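Local coordinates for protein glutathione S-transferase enzyme with thioredoxin-like domain (Xenorhabdus nematophila, PDB 4L8E) that binds glutathione between a thioredoxin-like domain and an all-helical domain and probably acts as a glutathione transferase, at residues T43-E48 with A101-L106; A72-P75 with P80-V83; H85-D88 with A93-I96; R112-D117 with E123-L128; Q174-P179 with Y210-K215. One frame throughout, in Å; residues are numbered along the deposited sequence. Where two conformers were deposited one is given.

Contact 1. Residues T43-E48 with A101-L106; sequences TLFLEE and AILLYL
Phe45 reaches from segment 43-48 to the side of segment 101-106 and carries most of this buried contact of apolar side chains. Its ring atom CE1 lies 3.5 Å from Leu106 CB, and CZ comes 3.7 Å from the carbonyl O of the same leucine, so the ring leans on that residue's carbonyl group as well as on its side chain. At the other end of the phenylalanine, CB meets Leu103 CD2 at 3.8 Å, the two side chains sliding past one another in opposite directions. Both leucines approach the ring obliquely, and they stand one helical turn apart along 101-106. Phe45 holds CG anti to its own nitrogen (chi1 -178°), which swings the ring toward the C-terminal end of the partner segment and against Leu106. A smaller touch, Leu46 CD2 to Leu106 CD1 at 4.1 Å, has the two leucine side chains crossing at about a right angle.

The helical segments run nearly parallel, 16° between their directions, with axes 10.9 Å apart at closest approach; the ring and the two leucine side chains span that spacing. They belong to helices 37-49 and 99-110 of the thioredoxin-like domain. Ile188 of helix 188-197 also touches Phe45, helix 224-230 packs on Thr43 and Leu44, and strand 94-97 lies against Ile102 and Tyr105 of helix 99-110.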
# COMPACT_ATOMS: atom_id res chain seq x y z
N THR A 43 -5.36 -8.11 14.68
CA THR A 43 -6.17 -8.63 15.80
C THR A 43 -7.64 -8.24 15.68
O THR A 43 -8.51 -9.00 16.06
CB THR A 43 -5.61 -8.24 17.17
OG1 THR A 43 -5.52 -6.82 17.25
CG2 THR A 43 -4.24 -8.88 17.39
N LEU A 44 -7.94 -7.07 15.11
CA LEU A 44 -9.34 -6.75 14.80
C LEU A 44 -9.96 -7.81 13.90
O LEU A 44 -11.06 -8.31 14.20
CB LEU A 44 -9.47 -5.37 14.13
CG LEU A 44 -9.31 -4.14 15.01
CD1 LEU A 44 -9.29 -2.87 14.12
CD2 LEU A 44 -10.39 -3.99 16.10
N PHE A 45 -9.27 -8.14 12.80
CA PHE A 45 -9.77 -9.12 11.86
C PHE A 45 -9.96 -10.47 12.58
O PHE A 45 -11.01 -11.07 12.48
CB PHE A 45 -8.85 -9.30 10.66
CG PHE A 45 -9.39 -10.28 9.67
CD1 PHE A 45 -9.21 -11.64 9.88
CD2 PHE A 45 -10.13 -9.87 8.60
CE1 PHE A 45 -9.75 -12.55 9.00
CE2 PHE A 45 -10.66 -10.78 7.74
CZ PHE A 45 -10.48 -12.13 7.95
N LEU A 46 -8.95 -10.92 13.30
CA LEU A 46 -8.99 -12.26 13.92
C LEU A 46 -10.09 -12.33 14.99
O LEU A 46 -10.76 -13.37 15.15
CB LEU A 46 -7.62 -12.61 14.50
CG LEU A 46 -6.55 -12.83 13.41
CD1 LEU A 46 -5.16 -12.81 14.03
CD2 LEU A 46 -6.79 -14.13 12.66
N GLU A 47 -10.26 -11.26 15.73
CA GLU A 47 -11.31 -11.21 16.74
C GLU A 47 -12.73 -11.17 16.14
O GLU A 47 -13.67 -11.74 16.71
CB GLU A 47 -11.10 -10.02 17.67
CG GLU A 47 -9.88 -10.16 18.61
CD GLU A 47 -9.99 -11.30 19.62
OE1 GLU A 47 -11.11 -11.62 20.07
OE2 GLU A 47 -8.92 -11.82 20.02
N GLU A 48 -12.87 -10.50 14.99
CA GLU A 48 -14.15 -10.50 14.27
C GLU A 48 -14.54 -11.90 13.80
O GLU A 48 -15.70 -12.31 13.91
CB GLU A 48 -14.10 -9.56 13.06
CG GLU A 48 -14.01 -8.09 13.38
CD GLU A 48 -15.33 -7.46 13.84
OE1 GLU A 48 -16.39 -8.14 13.93
OE2 GLU A 48 -15.30 -6.24 14.13
N ALA A 101 -1.53 -7.32 2.78
CA ALA A 101 -1.44 -8.66 2.26
C ALA A 101 -2.03 -9.69 3.22
O ALA A 101 -2.64 -10.67 2.79
CB ALA A 101 0.00 -9.02 1.95
N ILE A 102 -1.79 -9.50 4.51
CA ILE A 102 -2.33 -10.41 5.53
C ILE A 102 -3.84 -10.33 5.57
O ILE A 102 -4.52 -11.34 5.60
CB ILE A 102 -1.76 -10.07 6.91
CG1 ILE A 102 -0.25 -10.29 6.91
CG2 ILE A 102 -2.44 -10.90 8.01
CD1 ILE A 102 0.46 -9.70 8.12
N LEU A 103 -4.37 -9.11 5.54
CA LEU A 103 -5.82 -8.93 5.55
C LEU A 103 -6.45 -9.60 4.33
O LEU A 103 -7.48 -10.26 4.45
CB LEU A 103 -6.20 -7.45 5.64
CG LEU A 103 -5.99 -6.78 7.01
CD1 LEU A 103 -6.24 -5.29 6.89
CD2 LEU A 103 -6.86 -7.38 8.08
N LEU A 104 -5.85 -9.41 3.16
CA LEU A 104 -6.38 -10.00 1.95
C LEU A 104 -6.33 -11.52 2.02
O LEU A 104 -7.29 -12.21 1.68
CB LEU A 104 -5.60 -9.48 0.74
CG LEU A 104 -6.01 -10.04 -0.62
CD1 LEU A 104 -7.48 -9.85 -0.85
CD2 LEU A 104 -5.18 -9.37 -1.71
N TYR A 105 -5.19 -12.06 2.45
CA TYR A 105 -5.04 -13.51 2.57
C TYR A 105 -6.06 -14.11 3.52
O TYR A 105 -6.67 -15.14 3.23
CB TYR A 105 -3.62 -13.83 3.05
CG TYR A 105 -3.38 -15.28 3.34
CD1 TYR A 105 -2.94 -16.14 2.36
CD2 TYR A 105 -3.57 -15.80 4.61
CE1 TYR A 105 -2.71 -17.48 2.62
CE2 TYR A 105 -3.33 -17.14 4.90
CZ TYR A 105 -2.90 -17.98 3.89
OH TYR A 105 -2.64 -19.31 4.13
N LEU A 106 -6.24 -13.47 4.69
CA LEU A 106 -7.18 -13.99 5.69
C LEU A 106 -8.63 -13.84 5.23
O LEU A 106 -9.47 -14.70 5.51
CB LEU A 106 -6.97 -13.29 7.04
CG LEU A 106 -5.65 -13.67 7.75
CD1 LEU A 106 -5.50 -12.85 9.01
CD2 LEU A 106 -5.61 -15.14 8.03

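Contact 2. Residues A72-P75 with P80-V83; sequences AIAP and PAIV
Ile73, Ala81 and Val83 make most of this small apolar contact between the end of helix 68-73 and the start of strand 81-84. The branch methyl of the isoleucine, in one of its two conformers, does the central work: Ile73 CG2 sits 3.9 Å from Ala81 CB and 4.0 Å from Val83 CG2, bridging two residues that lie on the same side of the strand. With CG1 beside its own nitrogen (chi1 -65°), this conformer of Ile73 sends its longer branch along to the valine, where CD1 also reaches Val83 CG2 at 4.0 Å. The isoleucine and valine side chains cross at about a right angle. Next to them Ala74 CB meets Ala81 CB methyl to methyl, 4.0 Å apart.

Ile82, between the two strand residues, points away from the helix end, as alternation along a strand requires. Pro80, just before the strand, follows a cis peptide bond, the cis-proline familiar from thioredoxin-like folds, and touches bound glutathione.

Strand 81-84 lies between 30-33 and 94-97 in the sheet. Helix 68-73 packs on one face, where Ile73 also touches Tyr32 and Ser95; on the other, Ile82 turns to Ile102 of helix 99-110.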
# COMPACT_ATOMS: atom_id res chain seq x y z
N ALA A 72 13.50 -13.86 8.75
CA ALA A 72 13.15 -14.99 7.88
C ALA A 72 11.68 -15.00 7.45
O ALA A 72 11.37 -15.46 6.35
CB ALA A 72 13.51 -16.30 8.57
N ILE A 73 10.82 -14.51 8.34
CA ILE A 73 9.38 -14.41 8.16
C ILE A 73 8.97 -13.06 7.53
O ILE A 73 8.02 -12.99 6.75
CB ILE A 73 8.69 -14.59 9.54
CG1 ILE A 73 8.93 -16.00 10.07
CG2 ILE A 73 7.22 -14.30 9.48
CD1 ILE A 73 8.60 -16.19 11.53
N ALA A 74 9.71 -12.02 7.88
CA ALA A 74 9.35 -10.62 7.63
C ALA A 74 10.61 -9.81 7.30
O ALA A 74 11.15 -9.09 8.15
CB ALA A 74 8.69 -10.05 8.85
N PRO A 75 11.11 -9.98 6.08
CA PRO A 75 12.42 -9.43 5.73
C PRO A 75 12.46 -7.92 5.70
O PRO A 75 13.55 -7.35 5.67
CB PRO A 75 12.71 -10.05 4.36
CG PRO A 75 11.40 -10.53 3.84
CD PRO A 75 10.64 -10.94 5.06
N PRO A 80 2.89 -6.08 11.34
CA PRO A 80 2.61 -7.49 11.64
C PRO A 80 3.16 -8.44 10.59
O PRO A 80 3.47 -8.02 9.47
CB PRO A 80 1.09 -7.55 11.62
CG PRO A 80 0.71 -6.49 10.62
CD PRO A 80 1.69 -5.37 10.86
N ALA A 81 3.29 -9.70 10.99
CA ALA A 81 3.54 -10.79 10.08
C ALA A 81 2.78 -11.95 10.66
O ALA A 81 2.51 -11.96 11.86
CB ALA A 81 5.05 -11.10 10.00
N ILE A 82 2.39 -12.89 9.80
CA ILE A 82 1.80 -14.14 10.27
C ILE A 82 2.49 -15.33 9.65
O ILE A 82 3.15 -15.23 8.63
CB ILE A 82 0.28 -14.28 10.00
CG1 ILE A 82 -0.01 -14.35 8.50
CG2 ILE A 82 -0.50 -13.19 10.69
CD1 ILE A 82 -1.44 -14.84 8.18
N VAL A 83 2.37 -16.45 10.34
CA VAL A 83 2.65 -17.75 9.77
C VAL A 83 1.38 -18.58 9.91
O VAL A 83 0.81 -18.74 11.00
CB VAL A 83 3.84 -18.41 10.45
CG1 VAL A 83 4.09 -19.81 9.87
CG2 VAL A 83 5.06 -17.52 10.31

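Contact 3. Residues H85-D88 with A93-I96; sequences HQPD and AISI
The connection between the antiparallel strands 81-84 and 94-97, a beta hairpin at the margin of the thioredoxin-like sheet, folds back on itself here. His85 and Ala93 meet near the base of the loop, their CA atoms 4.5 Å apart, and the closest side-chain approach is His85 ND1 to Ala93 CB at 3.8 Å. The methyl comes up obliquely to the imidazole ring. His85 itself points away from the other arm at CB, and with CG beside its own nitrogen (chi1 -64°) the ring turns back far enough for ND1 to touch Ala93. The far nitrogen, NE2, is bonded to the carboxylate of Asp30 on strand 30-33, which ties the ring to the sheet and helps set its rotation.

Further along the loop the contact is more buried. Pro87 faces Ile94, and its ring carbon CB lies 3.6 Å from Ile94 CD1 and 4.0 Å from Ile94 CG1. Ile94 sets off to one side of the loop, but the extended end of its longer branch (chi2 177°) carries CD1 to the proline. Tyr105 of helix 99-110 touches Ile94, and Arg119 of the second subunit packs on both Pro87 and Ile94. Gln86 O accepts a bond from Lys109 NZ of helix 99-110, tying the residue before Pro87 to that helix.

Backbone bonds between Ile94 and Asp84 and between Ile96 and Ile82 mark the antiparallel pairing that ends the four-stranded sheet of the glutathione transferase N-terminal domain.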
# COMPACT_ATOMS: atom_id res chain seq x y z
N HIS A 85 0.17 -22.14 9.64
CA HIS A 85 0.60 -23.52 9.63
C HIS A 85 -0.40 -24.50 9.05
O HIS A 85 -0.10 -25.68 8.93
CB HIS A 85 0.97 -23.98 11.05
CG HIS A 85 2.12 -23.23 11.62
ND1 HIS A 85 3.43 -23.56 11.35
CD2 HIS A 85 2.17 -22.14 12.43
CE1 HIS A 85 4.23 -22.71 11.95
NE2 HIS A 85 3.50 -21.84 12.61
N GLN A 86 -1.60 -24.04 8.72
CA GLN A 86 -2.61 -24.90 8.12
C GLN A 86 -3.18 -24.23 6.88
O GLN A 86 -4.37 -23.87 6.83
CB GLN A 86 -3.72 -25.18 9.12
CG GLN A 86 -3.26 -26.00 10.31
CD GLN A 86 -4.37 -26.22 11.31
OE1 GLN A 86 -5.16 -25.31 11.58
NE2 GLN A 86 -4.44 -27.42 11.86
N PRO A 87 -2.33 -24.04 5.87
CA PRO A 87 -2.79 -23.41 4.63
C PRO A 87 -3.73 -24.36 3.92
O PRO A 87 -3.65 -25.60 4.08
CB PRO A 87 -1.49 -23.18 3.85
CG PRO A 87 -0.57 -24.23 4.34
CD PRO A 87 -0.92 -24.46 5.78
N ASP A 88 -4.66 -23.79 3.16
CA ASP A 88 -5.67 -24.59 2.49
C ASP A 88 -5.04 -25.72 1.69
O ASP A 88 -5.52 -26.88 1.70
CB ASP A 88 -6.53 -23.71 1.57
CG ASP A 88 -7.52 -22.84 2.35
OD1 ASP A 88 -7.90 -23.23 3.48
OD2 ASP A 88 -7.91 -21.77 1.84
N ALA A 93 4.15 -24.34 5.79
CA ALA A 93 3.57 -23.12 6.32
C ALA A 93 3.80 -21.94 5.39
O ALA A 93 4.80 -21.88 4.66
CB ALA A 93 4.15 -22.80 7.68
N ILE A 94 2.84 -21.02 5.38
CA ILE A 94 2.91 -19.81 4.59
C ILE A 94 3.14 -18.64 5.51
O ILE A 94 2.37 -18.41 6.45
CB ILE A 94 1.61 -19.57 3.80
CG1 ILE A 94 1.40 -20.65 2.74
CG2 ILE A 94 1.61 -18.18 3.19
CD1 ILE A 94 0.07 -20.52 1.95
N SER A 95 4.22 -17.90 5.26
CA SER A 95 4.51 -16.70 6.04
C SER A 95 4.19 -15.47 5.21
O SER A 95 4.44 -15.44 3.99
CB SER A 95 5.96 -16.66 6.50
OG SER A 95 6.85 -16.55 5.42
N ILE A 96 3.65 -14.47 5.88
CA ILE A 96 3.23 -13.23 5.20
C ILE A 96 3.55 -12.01 6.03
O ILE A 96 3.19 -11.95 7.21
CB ILE A 96 1.73 -13.22 4.92
CG1 ILE A 96 1.23 -14.58 4.43
CG2 ILE A 96 1.37 -12.09 3.93
CD1 ILE A 96 -0.32 -14.63 4.31

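Contact 4. Residues R112-D117 with E123-L128; sequences RFLSKD and EQLQWL
Gln124 extends from helix 118-145 across to the loop 112-117 that links it to helix 99-110, the passage from the thioredoxin-like domain into the helical domain of the glutathione transferase fold. Its chain is extended beyond CG (chi2 167°), which carries the amide oxygen to the loop backbone. Ser115 N donates to Gln124 OE1 at 2.8 Å in an almost straight bond, the N-H...O angle being 178°. The donor lies in the carbonyl plane, on a lone pair of the oxygen, so the bond favours one turn of the amide. The helix thereby satisfies a backbone N-H of the linker with a side chain.

Leu114 crosses the glutamine obliquely. Its methyl CD1 lies 3.4 Å from Gln124 OE1 and 3.9 Å from Gln124 CB, so the leucine flanks both the base and the polar end of that chain. The same methyl reaches Leu125 CD2 at 4.0 Å, making CD1 the common point between two successive helix residues. Leu104 of helix 99-110 touches both leucines, and Leu104 of the second subunit packs on Leu125 as well, placing this apolar patch at the dimer interface.

The linker also caps the start of the helix. Asp117 stands at the N-cap, its OD2 taking the N-H of Glu120, while the Ser115 hydroxyl is bonded to the carboxylate of Glu120. In addition, Ser115 OG accepts from Asp117 N at 3.0 Å, which closes an ST turn.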
# COMPACT_ATOMS: atom_id res chain seq x y z
N ARG A 112 -14.61 -13.95 4.75
CA ARG A 112 -15.20 -12.89 5.56
C ARG A 112 -14.56 -11.53 5.31
O ARG A 112 -13.38 -11.44 5.06
CB ARG A 112 -15.07 -13.23 7.06
CG ARG A 112 -15.59 -14.61 7.44
CD ARG A 112 -17.09 -14.65 7.54
NE ARG A 112 -17.65 -13.47 8.19
CZ ARG A 112 -17.80 -13.31 9.50
NH1 ARG A 112 -18.32 -12.18 9.96
NH2 ARG A 112 -17.43 -14.26 10.36
N PHE A 113 -15.38 -10.49 5.42
CA PHE A 113 -14.93 -9.09 5.41
C PHE A 113 -14.33 -8.62 4.08
O PHE A 113 -13.60 -7.63 4.03
CB PHE A 113 -14.07 -8.77 6.64
CG PHE A 113 -14.82 -8.99 7.91
CD1 PHE A 113 -15.86 -8.16 8.28
CD2 PHE A 113 -14.56 -10.10 8.70
CE1 PHE A 113 -16.60 -8.40 9.40
CE2 PHE A 113 -15.31 -10.37 9.85
CZ PHE A 113 -16.32 -9.53 10.21
N LEU A 114 -14.71 -9.30 3.01
CA LEU A 114 -14.35 -8.86 1.67
C LEU A 114 -15.31 -9.54 0.72
O LEU A 114 -15.50 -10.77 0.76
CB LEU A 114 -12.91 -9.26 1.34
CG LEU A 114 -12.41 -8.87 -0.04
CD1 LEU A 114 -12.30 -7.37 -0.15
CD2 LEU A 114 -11.07 -9.49 -0.29
N SER A 115 -15.98 -8.75 -0.09
CA SER A 115 -17.01 -9.28 -0.93
C SER A 115 -16.45 -10.22 -1.99
O SER A 115 -15.29 -10.07 -2.40
CB SER A 115 -17.74 -8.13 -1.60
OG SER A 115 -18.75 -8.62 -2.47
N LYS A 116 -17.29 -11.16 -2.44
CA LYS A 116 -16.93 -12.02 -3.58
C LYS A 116 -17.48 -11.45 -4.91
O LYS A 116 -17.12 -11.92 -5.98
CB LYS A 116 -17.48 -13.43 -3.37
CG LYS A 116 -17.27 -13.94 -1.95
CD LYS A 116 -16.15 -14.95 -1.84
CE LYS A 116 -16.16 -15.59 -0.45
NZ LYS A 116 -15.56 -16.96 -0.44
N ASP A 117 -18.33 -10.43 -4.82
CA ASP A 117 -18.86 -9.72 -6.01
C ASP A 117 -17.78 -8.79 -6.56
O ASP A 117 -17.25 -7.97 -5.83
CB ASP A 117 -20.10 -8.91 -5.61
CG ASP A 117 -20.59 -7.98 -6.73
OD1 ASP A 117 -21.23 -8.48 -7.67
OD2 ASP A 117 -20.37 -6.74 -6.65
N GLU A 123 -14.12 -2.14 -5.04
CA GLU A 123 -14.25 -0.91 -4.27
C GLU A 123 -13.60 -1.04 -2.90
O GLU A 123 -12.87 -0.15 -2.46
CB GLU A 123 -15.71 -0.47 -4.17
CG GLU A 123 -15.91 0.85 -3.48
CD GLU A 123 -15.58 2.07 -4.33
OE1 GLU A 123 -15.35 1.95 -5.57
OE2 GLU A 123 -15.57 3.19 -3.74
N GLN A 124 -13.86 -2.16 -2.22
CA GLN A 124 -13.22 -2.42 -0.94
C GLN A 124 -11.70 -2.45 -1.05
O GLN A 124 -11.02 -1.87 -0.23
CB GLN A 124 -13.75 -3.72 -0.35
CG GLN A 124 -15.19 -3.62 0.00
CD GLN A 124 -15.85 -4.93 0.28
OE1 GLN A 124 -15.35 -5.98 -0.11
NE2 GLN A 124 -17.01 -4.88 0.93
N LEU A 125 -11.18 -3.10 -2.08
CA LEU A 125 -9.75 -3.25 -2.22
C LEU A 125 -9.10 -1.91 -2.59
O LEU A 125 -7.99 -1.62 -2.15
CB LEU A 125 -9.43 -4.32 -3.27
CG LEU A 125 -9.72 -5.76 -2.83
CD1 LEU A 125 -9.61 -6.69 -4.00
CD2 LEU A 125 -8.76 -6.17 -1.70
N GLN A 126 -9.77 -1.10 -3.39
CA GLN A 126 -9.26 0.22 -3.71
C GLN A 126 -8.97 0.99 -2.42
O GLN A 126 -7.93 1.62 -2.26
CB GLN A 126 -10.29 0.93 -4.58
CG GLN A 126 -10.18 2.39 -4.72
CD GLN A 126 -11.42 2.89 -5.45
OE1 GLN A 126 -12.48 3.13 -4.85
NE2 GLN A 126 -11.32 2.96 -6.75
N TRP A 127 -9.91 0.93 -1.50
CA TRP A 127 -9.77 1.67 -0.24
C TRP A 127 -8.76 1.02 0.71
O TRP A 127 -8.09 1.73 1.45
CB TRP A 127 -11.15 1.90 0.41
CG TRP A 127 -11.93 2.92 -0.33
CD1 TRP A 127 -12.99 2.70 -1.15
CD2 TRP A 127 -11.67 4.34 -0.38
NE1 TRP A 127 -13.43 3.90 -1.70
CE2 TRP A 127 -12.63 4.91 -1.23
CE3 TRP A 127 -10.73 5.18 0.24
CZ2 TRP A 127 -12.68 6.29 -1.49
CZ3 TRP A 127 -10.79 6.54 -0.02
CH2 TRP A 127 -11.76 7.08 -0.87
N LEU A 128 -8.65 -0.31 0.70
CA LEU A 128 -7.54 -0.97 1.39
C LEU A 128 -6.18 -0.47 0.89
O LEU A 128 -5.30 -0.12 1.70
CB LEU A 128 -7.64 -2.48 1.22
CG LEU A 128 -6.49 -3.32 1.81
CD1 LEU A 128 -6.43 -3.17 3.32
CD2 LEU A 128 -6.63 -4.77 1.42

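Contact 5. Residues Q174-P179 with Y210-K215; sequences QLEKTP and YPAVKK
Leu175 and Ala212 form the centre of an apolar contact between two helices of the all-helical C-terminal domain of the glutathione transferase fold, the end of 154-175 and the first turn of 211-221. The methyl of Ala212 points toward the partner: Ala212 CB is 3.9 Å from Leu175 CB and equally 3.9 Å from the carbonyl carbon Leu175 C. A short side chain here lets the backbones come close, with 5.7 Å between the CA atoms of the two residues. The leucine reaches past the alanine, CD1 coming 4.1 Å from Val213 CA, and Glu176 adds its aliphatic part, CG lying 4.0 Å from Ala212 CB.

Polar bonds flank the apolar centre. Asn172, a turn before Glu176 on helix 154-175, uses OD1 to accept from Val213 N, and more weakly from Ala212 N, so a side chain of one helix meets N-H groups at the start of the other. Within 174-179, Gln174 O accepts from both Lys177 N and Thr178 N. The amide of the same residue reinforces this, Gln174 NE2 giving a 3.0 Å bond to Thr178 OG1, which lies in the amide plane.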
# COMPACT_ATOMS: atom_id res chain seq x y z
N GLN A 174 -15.84 10.21 1.42
CA GLN A 174 -16.37 8.90 1.09
C GLN A 174 -17.42 8.44 2.11
O GLN A 174 -18.43 7.85 1.73
CB GLN A 174 -15.25 7.88 0.95
CG GLN A 174 -15.73 6.49 0.52
CD GLN A 174 -16.51 6.50 -0.78
OE1 GLN A 174 -16.04 7.04 -1.77
NE2 GLN A 174 -17.70 5.89 -0.79
N LEU A 175 -17.17 8.70 3.39
CA LEU A 175 -18.07 8.20 4.44
C LEU A 175 -19.38 9.01 4.49
O LEU A 175 -20.35 8.61 5.16
CB LEU A 175 -17.34 8.18 5.80
CG LEU A 175 -16.21 7.14 5.90
CD1 LEU A 175 -15.42 7.36 7.18
CD2 LEU A 175 -16.78 5.73 5.86
N GLU A 176 -19.42 10.16 3.81
CA GLU A 176 -20.67 10.87 3.58
C GLU A 176 -21.55 10.14 2.57
O GLU A 176 -22.76 10.36 2.53
CB GLU A 176 -20.41 12.28 3.04
CG GLU A 176 -19.89 13.23 4.09
CD GLU A 176 -19.55 14.60 3.50
OE1 GLU A 176 -19.38 15.55 4.28
OE2 GLU A 176 -19.43 14.70 2.26
N LYS A 177 -20.94 9.30 1.74
CA LYS A 177 -21.65 8.70 0.62
C LYS A 177 -22.11 7.29 0.95
O LYS A 177 -23.17 6.88 0.52
CB LYS A 177 -20.75 8.63 -0.60
CG LYS A 177 -20.33 9.97 -1.12
CD LYS A 177 -19.49 9.82 -2.38
CE LYS A 177 -18.95 11.16 -2.81
NZ LYS A 177 -18.50 11.09 -4.22
N THR A 178 -21.28 6.57 1.68
CA THR A 178 -21.52 5.18 2.02
C THR A 178 -21.29 4.95 3.51
O THR A 178 -20.42 5.57 4.10
CB THR A 178 -20.57 4.22 1.21
OG1 THR A 178 -19.20 4.58 1.40
CG2 THR A 178 -20.87 4.27 -0.29
N PRO A 179 -22.03 4.01 4.11
CA PRO A 179 -21.90 3.83 5.56
C PRO A 179 -20.53 3.31 6.01
O PRO A 179 -20.06 3.69 7.08
CB PRO A 179 -23.02 2.83 5.91
CG PRO A 179 -23.46 2.26 4.63
CD PRO A 179 -23.18 3.28 3.57
N TYR A 210 -14.43 16.72 10.49
CA TYR A 210 -14.72 15.52 9.71
C TYR A 210 -15.84 14.71 10.40
O TYR A 210 -15.60 13.63 10.94
CB TYR A 210 -13.46 14.68 9.53
CG TYR A 210 -12.27 15.52 9.09
CD1 TYR A 210 -12.15 15.96 7.78
CD2 TYR A 210 -11.31 15.94 10.01
CE1 TYR A 210 -11.11 16.77 7.40
CE2 TYR A 210 -10.24 16.73 9.62
CZ TYR A 210 -10.16 17.15 8.32
OH TYR A 210 -9.11 17.95 7.92
N PRO A 211 -17.07 15.22 10.36
CA PRO A 211 -18.16 14.65 11.15
C PRO A 211 -18.53 13.22 10.74
O PRO A 211 -18.92 12.44 11.61
CB PRO A 211 -19.33 15.62 10.94
CG PRO A 211 -18.96 16.46 9.78
CD PRO A 211 -17.48 16.44 9.63
N ALA A 212 -18.40 12.89 9.45
CA ALA A 212 -18.68 11.53 9.02
C ALA A 212 -17.64 10.57 9.55
O ALA A 212 -17.97 9.43 9.89
CB ALA A 212 -18.76 11.43 7.50
N VAL A 213 -16.39 11.00 9.60
CA VAL A 213 -15.33 10.17 10.19
C VAL A 213 -15.62 9.95 11.68
O VAL A 213 -15.48 8.82 12.19
CB VAL A 213 -13.91 10.81 10.03
CG1 VAL A 213 -12.84 9.92 10.66
CG2 VAL A 213 -13.57 11.02 8.54
N LYS A 214 -16.01 11.01 12.37
CA LYS A 214 -16.35 10.92 13.79
C LYS A 214 -17.46 9.89 14.03
O LYS A 214 -17.35 9.04 14.93
CB LYS A 214 -16.76 12.29 14.35
CG LYS A 214 -17.03 12.26 15.84
CD LYS A 214 -17.40 13.61 16.41
CE LYS A 214 -17.69 13.52 17.91
NZ LYS A 214 -17.80 14.87 18.49
N LYS A 215 -18.53 9.95 13.26
CA LYS A 215 -19.61 8.98 13.45
C LYS A 215 -19.17 7.55 13.14
O LYS A 215 -19.57 6.61 13.83
CB LYS A 215 -20.87 9.35 12.65
CG LYS A 215 -21.55 10.63 13.10
CD LYS A 215 -22.93 10.75 12.50
CE LYS A 215 -23.63 12.05 12.89
NZ LYS A 215 -22.91 13.28 12.40

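Overall arrangement
Contacts 1, 2 and 3 belong to the thioredoxin-like domain, the second and third nested within the chain loop closed by the first. Contacts 2 and 3 share the sheet: Ile82 N and Ile96 O are 2.9 Å apart, a probable hydrogen bond. Helix 99-110 lies against both, with Ile102 CD1 3.8 Å from Ala81 CA. Contact 4 continues from contact 1, Leu104 CD1 meeting Leu114 CD2 at 3.6 Å, and reaches contact 5 through Trp127 and Gln174. Contacts 3 and 5 lie farthest apart, about 36 Å between centres. Contact 2 alone includes a glutathione-pocket residue, Pro80; the Leu103 side chain is about 8 Å from bound glutathione. Contacts 1 to 4 touch the second subunit; contact 5 does not.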